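PDB 6ZRZ: DMATS type aromatic prenyltransferase from Streptomyces coelicolor, which probably catalyses transfer of a dimethylallyl group from dimethylallyl diphosphate to the 5-position of the indole ring of tryptophan. Local coordinates for residues 270-275 and 326-331; 205-210 and 254-259. One frame throughout, in Å; residues are numbered along the deposited sequence.

Contact 1: residues 270-275 and 326-331; sequences GFTLYI and YLALAG. With TRP (tryptophan), chain D; 6C7 (S-(3-methylbut-2-en-1-yl) trihydrogen thiodiphosphate), chain C.
Y274 and Y326 both carry CG anti to their own carbonyl carbon, beside the backbone N (chi1 -53° and -76°), and from neighbouring antiparallel strands of the ABBA barrel the two rings reach into its lumen, where Y274 CB packs on Y326 CD1. The strands pair through six backbone hydrogen bonds, two each between F271 and G331, L273 and L329, and I275 and L327; the straightest runs from I275 N to L327 O (2.9 Å, 174° at the hydrogen). F271, L273, L329, I275 and L327 point to the outer layer, where F235 of helix 229-240 covers L273, I275 and L329. On the lumen side T272, Y274, A328 and A330 line up. The small methyl of A328 lies 3.7 Å from Y274 CD1, and T272 CG2 sits over one face of the same ring, toward its rim. At the edge of that ring, in its plane, Y274 OH donates to 6C7 O8 on the sulfur-bearing phosphate (2.6 Å). The Y326 ring instead offers a face to the substrate, with TRP CH2 3.7 Å above its centre, while its hydroxyl donates to the carboxylate atom TRP O at 2.6 Å. Y274 meets both ligands, since its CD1 also touches TRP CH2 (3.7 Å). At the far end, a water donates to both T272 OG1 and G331 O, each at 2.7 Å.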
loop_
_atom_site.group_PDB
_atom_site.type_symbol
_atom_site.label_atom_id
_atom_site.label_comp_id
_atom_site.label_asym_id
_atom_site.label_seq_id
_atom_site.Cartn_x
_atom_site.Cartn_y
_atom_site.Cartn_z
ATOM N N GLY A 270 -10.810 6.077 -11.869
ATOM C CA GLY A 270 -10.769 5.089 -10.783
ATOM C C GLY A 270 -10.824 5.758 -9.441
ATOM O O GLY A 270 -10.320 6.888 -9.321
ATOM N N PHE A 271 -11.439 5.076 -8.477
ATOM C CA PHE A 271 -11.589 5.530 -7.089
ATOM C C PHE A 271 -11.405 4.344 -6.160
ATOM O O PHE A 271 -12.022 3.294 -6.385
ATOM C CB PHE A 271 -12.964 6.150 -6.860
ATOM C CG PHE A 271 -13.293 6.399 -5.417
ATOM C CD1 PHE A 271 -12.710 7.447 -4.737
ATOM C CD2 PHE A 271 -14.135 5.555 -4.721
ATOM C CE1 PHE A 271 -12.990 7.672 -3.399
ATOM C CE2 PHE A 271 -14.420 5.782 -3.374
ATOM C CZ PHE A 271 -13.846 6.842 -2.721
ATOM N N THR A 272 -10.586 4.508 -5.128
ATOM C CA THR A 272 -10.406 3.490 -4.082
ATOM C C THR A 272 -10.598 4.170 -2.728
ATOM O O THR A 272 -10.035 5.327 -2.536
ATOM C CB THR A 272 -9.028 2.806 -4.160
ATOM O OG1 THR A 272 -8.842 2.169 -5.437
ATOM C CG2 THR A 272 -8.858 1.770 -3.068
ATOM N N LEU A 273 -11.316 3.509 -1.824
ATOM C CA LEU A 273 -11.384 3.920 -0.413
ATOM C C LEU A 273 -10.582 2.942 0.449
ATOM O O LEU A 273 -10.838 1.734 0.381
ATOM C CB LEU A 273 -12.839 3.998 0.046
ATOM C CG LEU A 273 -13.029 4.411 1.502
ATOM C CD1 LEU A 273 -12.438 5.788 1.760
ATOM C CD2 LEU A 273 -14.504 4.398 1.885
ATOM N N TYR A 274 -9.662 3.461 1.240
ATOM C CA TYR A 274 -8.850 2.677 2.201
ATOM C C TYR A 274 -9.286 2.952 3.636
ATOM O O TYR A 274 -9.276 4.127 4.096
ATOM C CB TYR A 274 -7.372 3.028 2.070
ATOM C CG TYR A 274 -6.819 2.924 0.666
ATOM C CD1 TYR A 274 -6.054 1.825 0.253
ATOM C CD2 TYR A 274 -6.999 3.964 -0.233
ATOM C CE1 TYR A 274 -5.561 1.750 -1.051
ATOM C CE2 TYR A 274 -6.480 3.920 -1.512
ATOM C CZ TYR A 274 -5.769 2.813 -1.927
ATOM O OH TYR A 274 -5.337 2.788 -3.211
ATOM N N ILE A 275 -9.609 1.907 4.368
ATOM C CA ILE A 275 -9.952 1.989 5.798
ATOM C C ILE A 275 -8.908 1.231 6.626
ATOM O O ILE A 275 -8.690 0.050 6.419
ATOM C CB ILE A 275 -11.383 1.493 6.027
ATOM C CG1 ILE A 275 -12.364 2.398 5.283
ATOM C CG2 ILE A 275 -11.669 1.416 7.520
ATOM C CD1 ILE A 275 -13.809 1.990 5.385
ATOM N N TYR A 326 -4.940 -2.482 6.429
ATOM C CA TYR A 326 -6.015 -1.767 5.718
ATOM C C TYR A 326 -6.868 -2.760 4.947
ATOM O O TYR A 326 -6.396 -3.807 4.509
ATOM C CB TYR A 326 -5.504 -0.785 4.658
ATOM C CG TYR A 326 -4.931 0.501 5.152
ATOM C CD1 TYR A 326 -5.710 1.636 5.256
ATOM C CD2 TYR A 326 -3.618 0.581 5.546
ATOM C CE1 TYR A 326 -5.180 2.851 5.680
ATOM C CE2 TYR A 326 -3.075 1.765 6.022
ATOM C CZ TYR A 326 -3.859 2.915 6.091
ATOM O OH TYR A 326 -3.331 4.100 6.568
ATOM N N LEU A 327 -8.107 -2.387 4.743
ATOM C CA LEU A 327 -8.944 -2.959 3.697
ATOM C C LEU A 327 -9.288 -1.860 2.720
ATOM O O LEU A 327 -9.457 -0.711 3.145
ATOM C CB LEU A 327 -10.213 -3.552 4.302
ATOM C CG LEU A 327 -10.021 -4.717 5.249
ATOM C CD1 LEU A 327 -11.355 -5.079 5.878
ATOM C CD2 LEU A 327 -9.384 -5.913 4.543
ATOM N N ALA A 328 -9.435 -2.198 1.462
ATOM C CA ALA A 328 -9.769 -1.211 0.419
ATOM C C ALA A 328 -10.841 -1.777 -0.502
ATOM O O ALA A 328 -10.796 -3.011 -0.825
ATOM C CB ALA A 328 -8.532 -0.846 -0.342
ATOM N N LEU A 329 -11.732 -0.898 -0.952
ATOM C CA LEU A 329 -12.672 -1.165 -2.051
ATOM C C LEU A 329 -12.264 -0.279 -3.216
ATOM O O LEU A 329 -12.252 0.965 -3.038
ATOM C CB LEU A 329 -14.089 -0.872 -1.581
ATOM C CG LEU A 329 -15.160 -1.117 -2.632
ATOM C CD1 LEU A 329 -15.228 -2.585 -2.973
ATOM C CD2 LEU A 329 -16.508 -0.614 -2.169
ATOM N N ALA A 330 -11.920 -0.885 -4.347
ATOM C CA ALA A 330 -11.283 -0.227 -5.528
ATOM C C ALA A 330 -12.216 -0.305 -6.733
ATOM O O ALA A 330 -12.543 -1.444 -7.143
ATOM C CB ALA A 330 -9.941 -0.876 -5.841
ATOM N N GLY A 331 -12.616 0.845 -7.263
ATOM C CA GLY A 331 -13.429 0.981 -8.480
ATOM C C GLY A 331 -12.597 1.449 -9.675
ATOM O O GLY A 331 -11.584 2.176 -9.499
HETATM N N TRP D . 1.601 2.572 6.949
HETATM C CA TRP D . 1.344 3.889 6.315
HETATM C C TRP D . -0.049 4.412 6.698
HETATM O O TRP D . -0.874 3.734 7.353
HETATM C CB TRP D . 1.514 3.818 4.793
HETATM C CG TRP D . 0.703 2.761 4.103
HETATM C CD1 TRP D . 1.063 1.459 3.866
HETATM C CD2 TRP D . -0.617 2.916 3.546
HETATM N NE1 TRP D . 0.055 0.803 3.209
HETATM C CE2 TRP D . -0.981 1.671 2.984
HETATM C CE3 TRP D . -1.510 3.987 3.445
HETATM C CZ2 TRP D . -2.209 1.469 2.354
HETATM C CZ3 TRP D . -2.717 3.791 2.818
HETATM C CH2 TRP D . -3.070 2.543 2.294
HETATM O OXT TRP D . -0.368 5.570 6.341
HETATM O O4 6C7 C . -4.792 0.531 -7.532
HETATM P P1 6C7 C . -3.573 -0.315 -6.851
HETATM O O6 6C7 C . -4.010 -1.610 -6.292
HETATM O O5 6C7 C . -2.463 -0.502 -8.034
HETATM O O2 6C7 C . -2.822 0.656 -5.781
HETATM P P3 6C7 C . -2.797 0.350 -4.187
HETATM O O8 6C7 C . -4.349 0.479 -3.778
HETATM O O7 6C7 C . -2.258 -0.972 -3.800
HETATM S S9 6C7 C . -1.956 1.756 -3.419
HETATM C C10 6C7 C . -2.102 1.344 -1.671
HETATM C C11 6C7 C . -0.651 1.471 -1.132
HETATM C C12 6C7 C . -0.127 2.769 -0.476
HETATM C C13 6C7 C . 1.304 2.824 0.013
HETATM C C14 6C7 C . -0.983 4.027 -0.322
HETATM O O HOH W 1 -9.259 2.235 -8.057
#

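Contact 2: residues 205-210 and 254-259; sequences VYLRHD and AQSCHS. With 6C7 (S-(3-methylbut-2-en-1-yl) trihydrogen thiodiphosphate), chain C; TRP (tryptophan), chain D.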
loop_
_atom_site.group_PDB
_atom_site.type_symbol
_atom_site.label_atom_id
_atom_site.label_comp_id
_atom_site.label_asym_id
_atom_site.label_seq_id
_atom_site.Cartn_x
_atom_site.Cartn_y
_atom_site.Cartn_z
ATOM N N VAL A 205 -3.579 9.998 -7.247
ATOM C CA VAL A 205 -3.550 11.032 -6.179
ATOM C C VAL A 205 -4.261 10.447 -4.972
ATOM O O VAL A 205 -5.424 10.015 -5.124
ATOM C CB VAL A 205 -4.220 12.324 -6.646
ATOM C CG1 VAL A 205 -4.134 13.411 -5.582
ATOM C CG2 VAL A 205 -3.621 12.794 -7.951
ATOM N N TYR A 206 -3.581 10.432 -3.821
ATOM C CA TYR A 206 -4.143 9.974 -2.541
ATOM C C TYR A 206 -4.508 11.182 -1.693
ATOM O O TYR A 206 -3.697 12.182 -1.649
ATOM C CB TYR A 206 -3.160 9.072 -1.804
ATOM C CG TYR A 206 -2.872 7.776 -2.491
ATOM C CD1 TYR A 206 -3.426 6.603 -2.039
ATOM C CD2 TYR A 206 -2.044 7.712 -3.606
ATOM C CE1 TYR A 206 -3.157 5.386 -2.654
ATOM C CE2 TYR A 206 -1.772 6.500 -4.241
ATOM C CZ TYR A 206 -2.338 5.334 -3.770
ATOM O OH TYR A 206 -2.094 4.111 -4.358
ATOM N N LEU A 207 -5.684 11.132 -1.083
ATOM C CA LEU A 207 -6.186 12.155 -0.134
ATOM C C LEU A 207 -6.310 11.518 1.237
ATOM O O LEU A 207 -6.764 10.376 1.330
ATOM C CB LEU A 207 -7.582 12.620 -0.545
ATOM C CG LEU A 207 -7.716 13.698 -1.610
ATOM C CD1 LEU A 207 -6.606 13.695 -2.610
ATOM C CD2 LEU A 207 -9.056 13.535 -2.322
ATOM N N ARG A 208 -6.000 12.248 2.267
ATOM C CA ARG A 208 -6.288 11.824 3.637
ATOM C C ARG A 208 -7.656 12.391 4.010
ATOM O O ARG A 208 -7.946 13.510 3.620
ATOM C CB ARG A 208 -5.188 12.318 4.559
ATOM C CG ARG A 208 -5.323 11.840 5.982
ATOM C CD ARG A 208 -4.220 12.446 6.818
ATOM N NE ARG A 208 -4.652 13.699 7.395
ATOM C CZ ARG A 208 -3.984 14.864 7.361
ATOM N NH1 ARG A 208 -4.502 15.915 7.980
ATOM N NH2 ARG A 208 -2.800 14.976 6.749
ATOM N N HIS A 209 -8.446 11.662 4.791
ATOM C CA HIS A 209 -9.788 12.113 5.226
ATOM C C HIS A 209 -9.904 11.935 6.728
ATOM O O HIS A 209 -10.072 10.845 7.167
ATOM C CB HIS A 209 -10.879 11.356 4.472
ATOM C CG HIS A 209 -10.794 11.492 2.994
ATOM N ND1 HIS A 209 -11.187 12.624 2.342
ATOM C CD2 HIS A 209 -10.350 10.648 2.056
ATOM C CE1 HIS A 209 -10.995 12.463 1.063
ATOM N NE2 HIS A 209 -10.495 11.267 0.860
ATOM N N ASP A 210 -9.721 12.991 7.494
ATOM C CA ASP A 210 -9.847 12.899 8.960
ATOM C C ASP A 210 -11.319 12.796 9.334
ATOM O O ASP A 210 -12.105 13.527 8.726
ATOM C CB ASP A 210 -9.238 14.118 9.634
ATOM C CG ASP A 210 -7.744 14.276 9.387
ATOM O OD1 ASP A 210 -7.105 13.311 8.921
ATOM O OD2 ASP A 210 -7.267 15.361 9.607
ATOM N N ALA A 254 -9.039 7.464 7.207
ATOM C CA ALA A 254 -9.292 6.844 5.917
ATOM C C ALA A 254 -8.471 7.593 4.889
ATOM O O ALA A 254 -8.103 8.759 5.141
ATOM C CB ALA A 254 -10.752 6.885 5.571
ATOM N N GLN A 255 -8.217 6.966 3.768
ATOM C CA GLN A 255 -7.601 7.625 2.615
ATOM C C GLN A 255 -8.392 7.230 1.376
ATOM O O GLN A 255 -9.049 6.161 1.404
ATOM C CB GLN A 255 -6.137 7.199 2.473
ATOM C CG GLN A 255 -5.252 7.690 3.599
ATOM C CD GLN A 255 -3.780 7.557 3.257
ATOM O OE1 GLN A 255 -3.376 7.351 2.082
ATOM N NE2 GLN A 255 -2.968 7.651 4.275
ATOM N N SER A 256 -8.319 8.036 0.337
ATOM C CA SER A 256 -8.879 7.704 -0.984
ATOM C C SER A 256 -7.798 7.842 -2.017
ATOM O O SER A 256 -6.854 8.617 -1.804
ATOM C CB SER A 256 -10.093 8.556 -1.337
ATOM O OG SER A 256 -9.751 9.928 -1.383
ATOM N N CYS A 257 -7.953 7.123 -3.118
ATOM C CA CYS A 257 -7.090 7.228 -4.288
ATOM C C CYS A 257 -7.970 7.576 -5.492
ATOM O O CYS A 257 -9.074 7.002 -5.602
ATOM C CB CYS A 257 -6.338 5.927 -4.521
ATOM S SG CYS A 257 -5.342 5.987 -6.025
ATOM N N HIS A 258 -7.486 8.477 -6.334
ATOM C CA HIS A 258 -8.155 8.950 -7.567
ATOM C C HIS A 258 -7.182 8.732 -8.721
ATOM O O HIS A 258 -6.104 9.303 -8.675
ATOM C CB HIS A 258 -8.634 10.390 -7.382
ATOM C CG HIS A 258 -9.371 10.575 -6.093
ATOM N ND1 HIS A 258 -10.750 10.605 -6.039
ATOM C CD2 HIS A 258 -8.920 10.665 -4.805
ATOM C CE1 HIS A 258 -11.138 10.729 -4.794
ATOM N NE2 HIS A 258 -10.009 10.757 -3.994
ATOM N N SER A 259 -7.561 7.878 -9.661
ATOM C CA SER A 259 -6.743 7.374 -10.799
ATOM C C SER A 259 -7.044 8.177 -12.059
ATOM O O SER A 259 -8.206 8.220 -12.449
ATOM C CB SER A 259 -7.041 5.919 -11.046
ATOM O OG SER A 259 -6.470 5.118 -10.046
HETATM O O4 6C7 C . -4.792 0.531 -7.532
HETATM P P1 6C7 C . -3.573 -0.315 -6.851
HETATM O O6 6C7 C . -4.010 -1.610 -6.292
HETATM O O5 6C7 C . -2.463 -0.502 -8.034
HETATM O O2 6C7 C . -2.822 0.656 -5.781
HETATM P P3 6C7 C . -2.797 0.350 -4.187
HETATM O O8 6C7 C . -4.349 0.479 -3.778
HETATM O O7 6C7 C . -2.258 -0.972 -3.800
HETATM S S9 6C7 C . -1.956 1.756 -3.419
HETATM C C10 6C7 C . -2.102 1.344 -1.671
HETATM C C11 6C7 C . -0.651 1.471 -1.132
HETATM C C12 6C7 C . -0.127 2.769 -0.476
HETATM C C13 6C7 C . 1.304 2.824 0.013
HETATM C C14 6C7 C . -0.983 4.027 -0.322
HETATM N N TRP D . 1.601 2.572 6.949
HETATM C CA TRP D . 1.344 3.889 6.315
HETATM C C TRP D . -0.049 4.412 6.698
HETATM O O TRP D . -0.874 3.734 7.353
HETATM C CB TRP D . 1.514 3.818 4.793
HETATM C CG TRP D . 0.703 2.761 4.103
HETATM C CD1 TRP D . 1.063 1.459 3.866
HETATM C CD2 TRP D . -0.617 2.916 3.546
HETATM N NE1 TRP D . 0.055 0.803 3.209
HETATM C CE2 TRP D . -0.981 1.671 2.984
HETATM C CE3 TRP D . -1.510 3.987 3.445
HETATM C CZ2 TRP D . -2.209 1.469 2.354
HETATM C CZ3 TRP D . -2.717 3.791 2.818
HETATM C CH2 TRP D . -3.070 2.543 2.294
HETATM O OXT TRP D . -0.368 5.570 6.341
HETATM O O HOH W 2 -11.220 9.027 8.792
#
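The Y206 ring takes C257 on one face, with SG 3.8 Å above the plane and set toward the rim, a Cys sulfur-aromatic contact to which C257 CB adds a CH-pi approach. The H209 ring meets S256 OG at its edge, in plane, and the H258 ring likewise has V205 O at its edge. These groups lie on two antiparallel strands of the ABBA barrel, Y206 and Q255 facing the lumen, L207, H209, S256 and H258 the outer layer. Five backbone hydrogen bonds join them, two each in V205/H258 and L207/S256 plus H209 N to A254 O (2.9 Å). S256 OG, between the backbone N and the carbonyl carbon (chi1 61°), hydrogen-bonds to two histidines, H209 NE2 at 2.7 Å and H258 NE2 at 2.8 Å. L207 CD2 packs 3.4 Å from H258 NE2, the side chains crossing near a right angle. On the lumen side, Y206 CE1 lies 3.5 Å from the prenyl methyl 6C7 C14; an alanine in place of Y206 would probably leave C257 without its aromatic partner and open a gap beside that methyl. Q255 runs extended beyond CG toward the substrate indole. Its OE1 is buried without a hydrogen-bonding partner and lies 3.7 Å from TRP CZ3.

How the contacts relate
Contact 2 precedes contact 1 along the chain, and strands 254-260 and 270-275, consecutive in sequence, are neighbours in the sheet. The two contacts therefore form one run of four barrel strands, 202-209, 254-260, 270-275 and 324-332; the centres of the two contacts lie about 9 Å apart. Probable backbone hydrogen bonds close the middle seam: Y274 N to Q255 O and C257 N to T272 O, both 2.8 Å. Within the lumen Y274 OH packs 3.4 Å from Y206 CE1, joining the tyrosines beside the thiodiphosphate analogue of the prenyl donor. Both contacts touch both ligands. Outside them, R79, R202 and R338 hydrogen-bond to the thiodiphosphate, while E65, L57 and R278 also hydrogen-bond to the tryptophan.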